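L-threonine-O-3-phosphate decarboxylase (Porphyromonas gingivalis, PDB 3FKD) probably uses pyridoxal 5'-phosphate as cofactor to remove the carboxyl group of L-threonine O-3-phosphate. Local coordinates at residues A[120-124]-A[150-154]; A[138-143]-A[275-281]; A[69-75]-A[205-211]; A[62-66]-A[180-184]. One frame throughout, in Å; residues are numbered along the deposited sequence.

Overall arrangement
Interactions 1, 3 and 4 belong to the large domain, around its seven-stranded sheet. Interaction 3 pairs the edge strand 70-73 with strand 207-210. Interaction 4 lies beside it, centres about 13 Å apart, and the two touch: Tyr208 OH and Asn63 OD1 are 3.2 Å apart, a probable hydrogen bond, and Val210 packs on Ile183. The nearest atoms of interactions 1 and 4 are about 5 Å apart, without touching. Interaction 2 joins the large domain to strand 279-284 of the five-stranded sheet, its centre about 23 Å from that of interaction 3. Interaction 2 and the Asn74, Gly75 and Arg205 end of interaction 3 probably both border the cofactor pocket, as in related enzymes.

Interaction 1: residues A[120-124]-A[150-154]; sequences EDIGE and EILRL
Ile122 and Leu154 form the apolar half of this contact, and Asp121 and Glu150 the polar half. The site lies on the large domain of a fold-type I enzyme of the aminotransferase family. Here an Asx turn, running into a short 3-10 segment, packs on helix 148-157. Ile122 CD1 meets Leu154 CD1 at 3.5 Å, and the two side chains cross at about a right angle. The other branch of the leucine turns to the backbone: Leu154 CD2 lies 3.4 Å from Gly123 CA. The glutamate carboxylate also rests on this glycine, with Glu150 OE2 3.5 Å from Gly123 CA.

The glutamate gets there by a bend at chi2 (65°), after a first torsion that sets CG opposite the backbone N. The side chains of Glu150 and Asp121 come from opposite directions, with the carboxylate planes 61° apart. Asp121 OD1 and Glu150 OE2 are 3.2 Å apart, and both are acceptors. The closeness of two acidic groups would probably raise the pKa of one of them.

Further out, Tyr116 supports the loop from strand 112-117. Its OH bonds to Asp121 O, and its side chain touches Ile122. Leu154 also packs on Phe163 of strand 162-166, so the helix is seated on the sheet. The turn itself fixes the aspartate: Gly123 N donates to Asp121 OD1 at 2.8 Å, coming from 62° above the carboxylate plane.

Interaction 2: residues A[138-143]-A[275-281]; sequences PNNPDG and SGTTFFL
Phe279 turns the edge of its ring to the backbone of 139-141. CE1 of Phe279 is 3.4 Å from Asn139 O, and CD1 of Phe279 is 3.7 Å from Pro141 O, which lies in the ring plane. Thr277 CG2 covers the centre of one ring face and reaches Gly143 CA at 4.0 Å. Pro138 and Thr277 cross at about a right angle, with Pro138 CG 3.8 Å from Thr277 CB. Thr277 OG1 bonds to Phe172 O.

With the asparagine just before it, the loop reads Asn-Pro-Asn-Asn-Pro, the Asn-Pro-X-Asn-Pro pattern of class I and II aminotransferases. Both prolines follow cis peptide bonds. Asn140 OD1 has a weak hydrogen bond to Arg319, and Asn139 ND2 bonds to Pro97 O. In related enzymes the matching asparagine lies at the cofactor ring and the matching arginine binds the substrate carboxylate, so the loop probably lines the active site.

Leu281 straddles two residues: its CD1 lies 3.4 Å from Pro141 CB and its CD2 3.3 Å from Asp142 OD1. Asp142 OD2 bonds to Ser118. Gly276 N donates to Gly143 O at 3.0 Å. Beside it, Ser275 OG donates to Phe279 O at 2.8 Å, closing the loop 275-279.

Interaction 3: residues A[69-75]-A[205-211]; sequences AILVTNG and RIGYIVA
Leu71 and Ile209 pair across the strands, hydrogen-bonded, where strand 70-73 runs antiparallel to strand 207-210. In the seven-stranded sheet of the large domain of fold-type I enzymes, strand 207-210 is the single one to run against the rest. Strand 70-73 is an outer strand of that sheet within this chain.

The middle of the contact is tight. Ile209 N gives a nearly straight bond to Leu71 O at 2.8 Å, and Leu71 N returns one to Ile209 O at 3.0 Å in the carbonyl plane. The side chains of this pair lie side by side and point the same way, with Leu71 CD2 3.7 Å from Ile209 CD1. They face helix 75-86. On the other face, Ile70, Val72 and Tyr208 pack on Leu59 of helix 53-62. Val72 CG1, set opposite its backbone N (chi1 -176°), reaches Ile206 CD1 at 3.6 Å. The edge strand is partly open to solvent at Leu71 and Val72.

Pairing is weaker at the buried end. Thr73 N still bonds to Gly207 O at 2.8 Å, but the return bond, Gly207 N to Thr73 O at 3.3 Å, is weak. The chain then leaves the sheet at Asn74, the centre of an inverse gamma turn. In related enzymes this region borders the cofactor phosphate. Asn74 ND2 bonds to Ala227 O, and Arg205 NE to Trp226 O, both of the second subunit. Gly75 CA lies over one face of the Arg205 guanidinium, offset toward its rim, 4.1 Å from Arg205 NH2.

Interaction 4: residues A[62-66]-A[180-184]; sequences RNSVD and PADIK
Lys184 sends its chain out opposite the carbonyl carbon (chi1 -61°), runs extended through chi2 and chi3, and bends at chi4. This sequence carries NZ across to the backbone of 62-66. Ile183 takes the other course: its CG1 sits between backbone N and carbonyl carbon (chi1 60°) and points its tip at Val65.

Lys184 NZ then donates to Ser64 O at 2.6 Å. The ammonium approaches nearly along the C=O axis, at 167°, so it meets the carbonyl oxygen almost end-on. Lys184 CE follows close by, 3.2 Å from Ser64 O. Ser64 has positive phi and is the C' residue of a Schellman motif that ends helix 53-62.

The rest is van der Waals packing. Val65 CG1 and Ile183 CD1 meet tip to tip at 3.8 Å. The second methyl of the valine turns to the proline, with Val65 CG2 4.0 Å from Pro180 CB. Asn63 lies obliquely across the Pro180 ring, its CG 3.6 Å from Pro180 CG.

Pro180 opens the 3-10 segment 180-182, closed by a bond from Ile183 N to Pro180 O. The proline also packs on Met191 and Tyr193 of strand 189-194. Asp182 points away and forms a salt bridge with Arg148.

The contact thus joins a helix end to a loop between sheet strands. The positive charge of Lys184 probably gains from the negative end of the helix dipole. Asp66 OD1, 6.2 Å from Lys184 NZ, forms no salt bridge with it but may add to the field.

Interaction 1: residues A[120-124]-A[150-154]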
loop_
_atom_site.group_PDB
_atom_site.type_symbol
_atom_site.label_atom_id
_atom_site.label_comp_id
_atom_site.label_asym_id
_atom_site.label_seq_id
_atom_site.Cartn_x
_atom_site.Cartn_y
_atom_site.Cartn_z
ATOM N N GLU A 120 -5.834 -30.467 -14.044
ATOM C CA GLU A 120 -6.986 -31.206 -14.493
ATOM C C GLU A 120 -7.823 -30.085 -15.081
ATOM O O GLU A 120 -7.557 -28.909 -14.823
ATOM C CB GLU A 120 -7.598 -31.951 -13.312
ATOM C CG GLU A 120 -6.445 -32.589 -12.473
ATOM C CD GLU A 120 -6.883 -33.697 -11.514
ATOM O OE1 GLU A 120 -8.112 -33.970 -11.445
ATOM O OE2 GLU A 120 -5.993 -34.279 -10.821
ATOM N N ASP A 121 -8.755 -30.417 -15.956
ATOM C CA ASP A 121 -9.322 -29.384 -16.799
ATOM C C ASP A 121 -10.333 -28.613 -15.987
ATOM O O ASP A 121 -11.355 -29.167 -15.578
ATOM C CB ASP A 121 -9.979 -29.993 -18.029
ATOM C CG ASP A 121 -10.595 -28.959 -18.939
ATOM O OD1 ASP A 121 -10.430 -27.753 -18.665
ATOM O OD2 ASP A 121 -11.249 -29.353 -19.931
ATOM N N ILE A 122 -10.044 -27.339 -15.742
ATOM C CA ILE A 122 -10.945 -26.518 -14.972
ATOM C C ILE A 122 -12.285 -26.320 -15.685
ATOM O O ILE A 122 -13.306 -26.019 -15.055
ATOM C CB ILE A 122 -10.277 -25.193 -14.619
ATOM C CG1 ILE A 122 -9.523 -24.654 -15.832
ATOM C CG2 ILE A 122 -9.259 -25.416 -13.499
ATOM C CD1 ILE A 122 -10.412 -24.127 -16.934
ATOM N N GLY A 123 -12.280 -26.526 -17.002
ATOM C CA GLY A 123 -13.465 -26.310 -17.817
ATOM C C GLY A 123 -14.581 -27.265 -17.447
ATOM O O GLY A 123 -15.691 -27.193 -17.966
ATOM N N GLU A 124 -14.277 -28.123 -16.487
ATOM C CA GLU A 124 -15.017 -29.329 -16.235
ATOM C C GLU A 124 -15.073 -29.545 -14.717
ATOM O O GLU A 124 -15.272 -30.648 -14.230
ATOM C CB GLU A 124 -14.252 -30.435 -16.948
ATOM C CG GLU A 124 -14.798 -31.804 -16.932
ATOM C CD GLU A 124 -13.651 -32.742 -16.845
ATOM O OE1 GLU A 124 -12.617 -32.271 -16.322
ATOM O OE2 GLU A 124 -13.751 -33.916 -17.292
ATOM N N GLU A 150 -9.712 -21.568 -24.353
ATOM C CA GLU A 150 -10.300 -22.396 -23.306
ATOM C C GLU A 150 -10.942 -21.475 -22.287
ATOM O O GLU A 150 -12.030 -21.740 -21.770
ATOM C CB GLU A 150 -9.236 -23.277 -22.653
ATOM C CG GLU A 150 -9.696 -23.945 -21.370
ATOM C CD GLU A 150 -10.818 -24.961 -21.572
ATOM O OE1 GLU A 150 -11.079 -25.365 -22.734
ATOM O OE2 GLU A 150 -11.435 -25.363 -20.556
ATOM N N ILE A 151 -10.275 -20.363 -22.029
ATOM C CA ILE A 151 -10.798 -19.371 -21.118
ATOM C C ILE A 151 -12.101 -18.771 -21.649
ATOM O O ILE A 151 -13.090 -18.745 -20.917
ATOM C CB ILE A 151 -9.744 -18.303 -20.782
ATOM C CG1 ILE A 151 -8.658 -18.928 -19.905
ATOM C CG2 ILE A 151 -10.377 -17.160 -20.038
ATOM C CD1 ILE A 151 -7.614 -17.979 -19.396
ATOM N N LEU A 152 -12.122 -18.319 -22.910
ATOM C CA LEU A 152 -13.358 -17.752 -23.490
ATOM C C LEU A 152 -14.628 -18.632 -23.374
ATOM O O LEU A 152 -15.735 -18.123 -23.225
ATOM C CB LEU A 152 -13.151 -17.306 -24.945
ATOM C CG LEU A 152 -12.109 -16.208 -25.063
ATOM C CD1 LEU A 152 -11.697 -15.921 -26.495
ATOM C CD2 LEU A 152 -12.659 -14.947 -24.368
ATOM N N ARG A 153 -14.493 -19.946 -23.445
ATOM C CA ARG A 153 -15.698 -20.749 -23.346
ATOM C C ARG A 153 -16.141 -20.858 -21.903
ATOM O O ARG A 153 -17.331 -20.964 -21.640
ATOM C CB ARG A 153 -15.586 -22.106 -24.052
ATOM C CG ARG A 153 -14.808 -23.225 -23.341
ATOM C CD ARG A 153 -14.158 -24.097 -24.421
ATOM N NE ARG A 153 -14.044 -23.290 -25.642
ATOM C CZ ARG A 153 -14.474 -23.660 -26.847
ATOM N NH1 ARG A 153 -15.009 -24.868 -27.024
ATOM N NH2 ARG A 153 -14.350 -22.832 -27.878
ATOM N N LEU A 154 -15.197 -20.777 -20.965
ATOM C CA LEU A 154 -15.557 -20.689 -19.547
ATOM C C LEU A 154 -16.364 -19.407 -19.205
ATOM O O LEU A 154 -17.362 -19.449 -18.480
ATOM C CB LEU A 154 -14.303 -20.716 -18.680
ATOM C CG LEU A 154 -13.329 -21.867 -18.762
ATOM C CD1 LEU A 154 -11.961 -21.380 -18.375
ATOM C CD2 LEU A 154 -13.797 -22.971 -17.827
#

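Interaction 2: residues A[138-143]-A[275-281]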
loop_
_atom_site.group_PDB
_atom_site.type_symbol
_atom_site.label_atom_id
_atom_site.label_comp_id
_atom_site.label_asym_id
_atom_site.label_seq_id
_atom_site.Cartn_x
_atom_site.Cartn_y
_atom_site.Cartn_z
ATOM N N PRO A 138 -0.025 -17.700 -17.403
ATOM C CA PRO A 138 0.376 -19.035 -16.921
ATOM C C PRO A 138 0.465 -19.037 -15.408
ATOM O O PRO A 138 0.799 -18.015 -14.827
ATOM C CB PRO A 138 1.783 -19.218 -17.515
ATOM C CG PRO A 138 2.272 -17.888 -17.726
ATOM C CD PRO A 138 1.071 -17.072 -18.149
ATOM N N ASN A 139 0.182 -20.173 -14.790
ATOM C CA ASN A 139 0.052 -20.284 -13.340
ATOM C C ASN A 139 1.365 -20.336 -12.557
ATOM O O ASN A 139 2.305 -20.954 -12.977
ATOM C CB ASN A 139 -0.798 -21.515 -13.009
ATOM C CG ASN A 139 -1.187 -21.582 -11.549
ATOM O OD1 ASN A 139 -1.761 -20.638 -10.992
ATOM N ND2 ASN A 139 -0.888 -22.701 -10.919
ATOM N N ASN A 140 1.399 -19.655 -11.421
ATOM C CA ASN A 140 2.425 -19.767 -10.382
ATOM C C ASN A 140 1.919 -20.826 -9.388
ATOM O O ASN A 140 0.869 -20.650 -8.830
ATOM C CB ASN A 140 2.511 -18.376 -9.707
ATOM C CG ASN A 140 3.327 -18.351 -8.422
ATOM O OD1 ASN A 140 4.246 -19.139 -8.217
ATOM N ND2 ASN A 140 3.008 -17.396 -7.559
ATOM N N PRO A 141 2.674 -21.923 -9.148
ATOM C CA PRO A 141 4.072 -22.215 -9.480
ATOM C C PRO A 141 4.219 -23.175 -10.659
ATOM O O PRO A 141 5.329 -23.399 -11.104
ATOM C CB PRO A 141 4.545 -22.936 -8.207
ATOM C CG PRO A 141 3.264 -23.464 -7.522
ATOM C CD PRO A 141 2.114 -23.074 -8.409
ATOM N N ASP A 142 3.095 -23.726 -11.109
ATOM C CA ASP A 142 2.950 -24.799 -12.103
ATOM C C ASP A 142 3.423 -24.482 -13.498
ATOM O O ASP A 142 3.904 -25.349 -14.219
ATOM C CB ASP A 142 1.452 -25.027 -12.302
ATOM C CG ASP A 142 1.000 -26.224 -11.642
ATOM O OD1 ASP A 142 1.905 -26.949 -11.195
ATOM O OD2 ASP A 142 -0.223 -26.440 -11.540
ATOM N N GLY A 143 3.131 -23.249 -13.907
ATOM C CA GLY A 143 3.277 -22.834 -15.288
ATOM C C GLY A 143 2.131 -23.353 -16.127
ATOM O O GLY A 143 2.225 -23.370 -17.349
ATOM N N SER A 275 6.084 -27.445 -17.979
ATOM C CA SER A 275 5.700 -26.063 -17.755
ATOM C C SER A 275 5.460 -25.264 -19.016
ATOM O O SER A 275 6.191 -25.394 -19.951
ATOM C CB SER A 275 6.786 -25.364 -16.942
ATOM O OG SER A 275 6.351 -24.063 -16.590
ATOM N N GLY A 276 4.482 -24.365 -19.012
ATOM C CA GLY A 276 4.327 -23.485 -20.162
ATOM C C GLY A 276 4.991 -22.100 -20.080
ATOM O O GLY A 276 4.690 -21.220 -20.883
ATOM N N THR A 277 5.883 -21.891 -19.119
ATOM C CA THR A 277 6.495 -20.588 -18.985
ATOM C C THR A 277 7.902 -20.716 -18.433
ATOM O O THR A 277 8.420 -21.807 -18.378
ATOM C CB THR A 277 5.631 -19.623 -18.119
ATOM O OG1 THR A 277 6.093 -18.292 -18.297
ATOM C CG2 THR A 277 5.719 -19.956 -16.627
ATOM N N THR A 278 8.506 -19.613 -17.990
ATOM C CA THR A 278 9.935 -19.609 -17.664
ATOM C C THR A 278 10.308 -19.977 -16.213
ATOM O O THR A 278 11.485 -19.982 -15.842
ATOM C CB THR A 278 10.549 -18.279 -18.004
ATOM O OG1 THR A 278 9.830 -17.290 -17.292
ATOM C CG2 THR A 278 10.375 -17.976 -19.464
ATOM N N PHE A 279 9.315 -20.283 -15.401
ATOM C CA PHE A 279 9.588 -20.956 -14.138
ATOM C C PHE A 279 8.793 -22.273 -14.107
ATOM O O PHE A 279 7.878 -22.459 -14.903
ATOM C CB PHE A 279 9.200 -20.061 -12.957
ATOM C CG PHE A 279 7.796 -19.556 -13.034
ATOM C CD1 PHE A 279 6.754 -20.322 -12.570
ATOM C CD2 PHE A 279 7.525 -18.310 -13.597
ATOM C CE1 PHE A 279 5.464 -19.866 -12.671
ATOM C CE2 PHE A 279 6.237 -17.839 -13.694
ATOM C CZ PHE A 279 5.204 -18.590 -13.228
ATOM N N PHE A 280 9.122 -23.160 -13.171
ATOM C CA PHE A 280 8.579 -24.533 -13.170
ATOM C C PHE A 280 8.789 -25.218 -11.813
ATOM O O PHE A 280 9.653 -24.839 -11.039
ATOM C CB PHE A 280 9.246 -25.386 -14.311
ATOM C CG PHE A 280 10.744 -25.340 -14.279
ATOM C CD1 PHE A 280 11.457 -26.164 -13.417
ATOM C CD2 PHE A 280 11.439 -24.414 -15.038
ATOM C CE1 PHE A 280 12.823 -26.102 -13.348
ATOM C CE2 PHE A 280 12.803 -24.329 -14.957
ATOM C CZ PHE A 280 13.506 -25.201 -14.118
ATOM N N LEU A 281 8.002 -26.246 -11.540
ATOM C CA LEU A 281 8.213 -27.108 -10.379
ATOM C C LEU A 281 9.236 -28.268 -10.692
ATOM O O LEU A 281 9.196 -28.909 -11.750
ATOM C CB LEU A 281 6.845 -27.664 -9.947
ATOM C CG LEU A 281 5.976 -27.130 -8.799
ATOM C CD1 LEU A 281 6.339 -25.796 -8.198
ATOM C CD2 LEU A 281 4.523 -27.127 -9.219
#

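Interaction 3: residues A[69-75]-A[205-211]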
loop_
_atom_site.group_PDB
_atom_site.type_symbol
_atom_site.label_atom_id
_atom_site.label_comp_id
_atom_site.label_asym_id
_atom_site.label_seq_id
_atom_site.Cartn_x
_atom_site.Cartn_y
_atom_site.Cartn_z
ATOM N N ALA A 69 -12.985 1.694 -16.151
ATOM C CA ALA A 69 -12.748 0.270 -16.008
ATOM C C ALA A 69 -11.377 -0.057 -15.432
ATOM O O ALA A 69 -11.050 -1.235 -15.304
ATOM C CB ALA A 69 -12.986 -0.465 -17.339
ATOM N N ILE A 70 -10.570 0.963 -15.124
ATOM C CA ILE A 70 -9.288 0.717 -14.465
ATOM C C ILE A 70 -9.282 1.223 -13.030
ATOM O O ILE A 70 -9.952 2.178 -12.669
ATOM C CB ILE A 70 -8.031 1.250 -15.253
ATOM C CG1 ILE A 70 -7.584 0.261 -16.330
ATOM C CG2 ILE A 70 -6.834 1.425 -14.334
ATOM C CD1 ILE A 70 -8.349 0.312 -17.635
ATOM N N LEU A 71 -8.515 0.561 -12.200
ATOM C CA LEU A 71 -8.361 0.991 -10.835
ATOM C C LEU A 71 -6.942 0.618 -10.462
ATOM O O LEU A 71 -6.613 -0.580 -10.361
ATOM C CB LEU A 71 -9.368 0.275 -9.921
ATOM C CG LEU A 71 -9.096 0.530 -8.432
ATOM C CD1 LEU A 71 -9.817 1.727 -7.946
ATOM C CD2 LEU A 71 -9.465 -0.682 -7.581
ATOM N N VAL A 72 -6.101 1.629 -10.322
ATOM C CA VAL A 72 -4.735 1.440 -9.903
ATOM C C VAL A 72 -4.685 0.995 -8.444
ATOM O O VAL A 72 -5.389 1.488 -7.621
ATOM C CB VAL A 72 -3.847 2.697 -10.186
ATOM C CG1 VAL A 72 -2.387 2.451 -9.820
ATOM C CG2 VAL A 72 -3.962 3.103 -11.647
ATOM N N THR A 73 -3.807 0.063 -8.141
ATOM C CA THR A 73 -3.790 -0.566 -6.842
ATOM C C THR A 73 -2.369 -0.539 -6.243
ATOM O O THR A 73 -1.416 -0.310 -6.962
ATOM C CB THR A 73 -4.373 -2.011 -6.957
ATOM O OG1 THR A 73 -4.840 -2.424 -5.682
ATOM C CG2 THR A 73 -3.347 -2.986 -7.468
ATOM N N ASN A 74 -2.240 -0.707 -4.935
ATOM C CA ASN A 74 -0.951 -0.796 -4.263
ATOM C C ASN A 74 -0.304 -2.181 -4.461
ATOM O O ASN A 74 -0.089 -2.879 -3.489
ATOM C CB ASN A 74 -1.136 -0.553 -2.770
ATOM C CG ASN A 74 0.167 -0.312 -2.011
ATOM O OD1 ASN A 74 1.126 0.179 -2.533
ATOM N ND2 ASN A 74 0.147 -0.614 -0.712
ATOM N N GLY A 75 0.036 -2.556 -5.693
ATOM C CA GLY A 75 0.522 -3.902 -5.964
ATOM C C GLY A 75 -0.622 -4.816 -6.388
ATOM O O GLY A 75 -1.770 -4.512 -6.129
ATOM N N ARG A 205 5.481 -1.655 -5.483
ATOM C CA ARG A 205 4.080 -1.974 -5.148
ATOM C C ARG A 205 3.080 -1.287 -6.037
ATOM O O ARG A 205 2.407 -0.402 -5.594
ATOM C CB ARG A 205 3.756 -1.628 -3.690
ATOM C CG ARG A 205 4.846 -2.068 -2.667
ATOM C CD ARG A 205 5.246 -3.593 -2.703
ATOM N NE ARG A 205 4.109 -4.479 -2.546
ATOM C CZ ARG A 205 3.685 -5.357 -3.457
ATOM N NH1 ARG A 205 4.325 -5.509 -4.615
ATOM N NH2 ARG A 205 2.618 -6.115 -3.199
ATOM N N ILE A 206 2.956 -1.705 -7.288
ATOM C CA ILE A 206 1.980 -1.083 -8.152
ATOM C C ILE A 206 1.360 -2.160 -9.096
ATOM O O ILE A 206 2.048 -3.091 -9.512
ATOM C CB ILE A 206 2.554 0.237 -8.796
ATOM C CG1 ILE A 206 1.450 1.132 -9.358
ATOM C CG2 ILE A 206 3.713 0.018 -9.818
ATOM C CD1 ILE A 206 0.526 0.461 -10.291
ATOM N N GLY A 207 0.046 -2.061 -9.351
ATOM C CA GLY A 207 -0.689 -3.001 -10.170
ATOM C C GLY A 207 -2.043 -2.418 -10.477
ATOM O O GLY A 207 -2.318 -1.300 -10.072
ATOM N N TYR A 208 -2.906 -3.127 -11.189
ATOM C CA TYR A 208 -4.221 -2.559 -11.445
ATOM C C TYR A 208 -5.347 -3.549 -11.765
ATOM O O TYR A 208 -5.102 -4.669 -12.201
ATOM C CB TYR A 208 -4.169 -1.428 -12.495
ATOM C CG TYR A 208 -3.678 -1.834 -13.860
ATOM C CD1 TYR A 208 -4.563 -2.290 -14.835
ATOM C CD2 TYR A 208 -2.332 -1.753 -14.180
ATOM C CE1 TYR A 208 -4.116 -2.682 -16.088
ATOM C CE2 TYR A 208 -1.879 -2.116 -15.415
ATOM C CZ TYR A 208 -2.775 -2.584 -16.371
ATOM O OH TYR A 208 -2.313 -2.941 -17.601
ATOM N N ILE A 209 -6.589 -3.100 -11.526
ATOM C CA ILE A 209 -7.780 -3.883 -11.864
ATOM C C ILE A 209 -8.450 -3.400 -13.159
ATOM O O ILE A 209 -8.605 -2.198 -13.375
ATOM C CB ILE A 209 -8.799 -3.907 -10.698
ATOM C CG1 ILE A 209 -8.125 -4.392 -9.423
ATOM C CG2 ILE A 209 -9.969 -4.806 -11.019
ATOM C CD1 ILE A 209 -8.999 -4.330 -8.175
ATOM N N VAL A 210 -8.786 -4.354 -14.027
ATOM C CA VAL A 210 -9.663 -4.139 -15.184
ATOM C C VAL A 210 -11.008 -4.868 -14.945
ATOM O O VAL A 210 -11.050 -6.104 -14.791
ATOM C CB VAL A 210 -9.049 -4.698 -16.505
ATOM C CG1 VAL A 210 -9.932 -4.329 -17.716
ATOM C CG2 VAL A 210 -7.625 -4.192 -16.725
ATOM N N ALA A 211 -12.106 -4.127 -14.925
ATOM C CA ALA A 211 -13.392 -4.785 -14.876
ATOM C C ALA A 211 -14.487 -3.940 -15.512
ATOM O O ALA A 211 -14.288 -2.764 -15.780
ATOM C CB ALA A 211 -13.729 -5.134 -13.453
#

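Interaction 4: residues A[62-66]-A[180-184]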
loop_
_atom_site.group_PDB
_atom_site.type_symbol
_atom_site.label_atom_id
_atom_site.label_comp_id
_atom_site.label_asym_id
_atom_site.label_seq_id
_atom_site.Cartn_x
_atom_site.Cartn_y
_atom_site.Cartn_z
ATOM N N ARG A 62 -4.301 3.039 -23.283
ATOM C CA ARG A 62 -3.350 2.070 -23.777
ATOM C C ARG A 62 -4.026 0.701 -23.942
ATOM O O ARG A 62 -3.725 -0.043 -24.860
ATOM C CB ARG A 62 -2.176 1.977 -22.799
ATOM C CG ARG A 62 -1.132 0.928 -23.170
ATOM C CD ARG A 62 -0.110 1.522 -24.160
ATOM N NE ARG A 62 0.799 0.498 -24.667
ATOM C CZ ARG A 62 0.935 0.175 -25.954
ATOM N NH1 ARG A 62 0.228 0.812 -26.885
ATOM N NH2 ARG A 62 1.790 -0.783 -26.310
ATOM N N ASN A 63 -4.939 0.379 -23.028
ATOM C CA ASN A 63 -5.599 -0.909 -22.998
ATOM C C ASN A 63 -6.941 -0.950 -23.727
ATOM O O ASN A 63 -7.678 -1.934 -23.608
ATOM C CB ASN A 63 -5.746 -1.373 -21.545
ATOM C CG ASN A 63 -4.397 -1.696 -20.896
ATOM O OD1 ASN A 63 -4.171 -1.409 -19.714
ATOM N ND2 ASN A 63 -3.499 -2.299 -21.669
ATOM N N SER A 64 -7.248 0.117 -24.475
ATOM C CA SER A 64 -8.512 0.237 -25.196
ATOM C C SER A 64 -9.746 0.108 -24.305
ATOM O O SER A 64 -10.757 -0.431 -24.744
ATOM C CB SER A 64 -8.618 -0.834 -26.279
ATOM O OG SER A 64 -8.030 -0.425 -27.492
ATOM N N VAL A 65 -9.676 0.619 -23.079
ATOM C CA VAL A 65 -10.743 0.418 -22.119
ATOM C C VAL A 65 -11.173 1.770 -21.605
ATOM O O VAL A 65 -10.463 2.750 -21.781
ATOM C CB VAL A 65 -10.287 -0.499 -20.954
ATOM C CG1 VAL A 65 -11.273 -0.452 -19.825
ATOM C CG2 VAL A 65 -10.168 -1.924 -21.440
ATOM N N ASP A 66 -12.347 1.844 -20.996
ATOM C CA ASP A 66 -12.797 3.110 -20.435
ATOM C C ASP A 66 -12.055 3.487 -19.161
ATOM O O ASP A 66 -11.562 2.636 -18.424
ATOM C CB ASP A 66 -14.306 3.086 -20.181
ATOM C CG ASP A 66 -15.111 2.819 -21.463
ATOM O OD1 ASP A 66 -14.519 2.867 -22.569
ATOM O OD2 ASP A 66 -16.334 2.570 -21.365
ATOM N N PRO A 180 -7.109 -6.817 -21.846
ATOM C CA PRO A 180 -8.084 -5.959 -21.131
ATOM C C PRO A 180 -9.396 -5.725 -21.904
ATOM O O PRO A 180 -10.489 -5.668 -21.318
ATOM C CB PRO A 180 -7.326 -4.641 -20.935
ATOM C CG PRO A 180 -5.880 -5.017 -20.996
ATOM C CD PRO A 180 -5.779 -6.189 -21.951
ATOM N N ALA A 181 -9.280 -5.625 -23.223
ATOM C CA ALA A 181 -10.442 -5.332 -24.069
ATOM C C ALA A 181 -11.439 -6.508 -24.193
ATOM O O ALA A 181 -12.460 -6.399 -24.863
ATOM C CB ALA A 181 -9.981 -4.819 -25.463
ATOM N N ASP A 182 -11.133 -7.628 -23.538
ATOM C CA ASP A 182 -12.106 -8.713 -23.401
ATOM C C ASP A 182 -13.269 -8.461 -22.426
ATOM O O ASP A 182 -14.265 -9.163 -22.495
ATOM C CB ASP A 182 -11.412 -10.032 -23.073
ATOM C CG ASP A 182 -10.541 -10.529 -24.223
ATOM O OD1 ASP A 182 -10.997 -10.422 -25.384
ATOM O OD2 ASP A 182 -9.399 -10.994 -23.972
ATOM N N ILE A 183 -13.166 -7.461 -21.543
ATOM C CA ILE A 183 -14.250 -7.175 -20.603
ATOM C C ILE A 183 -15.507 -6.733 -21.330
ATOM O O ILE A 183 -16.583 -6.668 -20.754
ATOM C CB ILE A 183 -13.878 -6.067 -19.602
ATOM C CG1 ILE A 183 -13.558 -4.772 -20.350
ATOM C CG2 ILE A 183 -12.698 -6.479 -18.741
ATOM C CD1 ILE A 183 -13.407 -3.543 -19.445
ATOM N N LYS A 184 -15.349 -6.432 -22.614
ATOM C CA LYS A 184 -16.398 -5.779 -23.392
ATOM C C LYS A 184 -17.528 -6.718 -23.806
ATOM O O LYS A 184 -17.301 -7.684 -24.545
ATOM C CB LYS A 184 -15.800 -5.094 -24.615
ATOM C CG LYS A 184 -14.808 -4.015 -24.255
ATOM C CD LYS A 184 -14.376 -3.203 -25.477
ATOM C CE LYS A 184 -13.527 -2.047 -25.049
ATOM N NZ LYS A 184 -12.498 -1.773 -26.072
#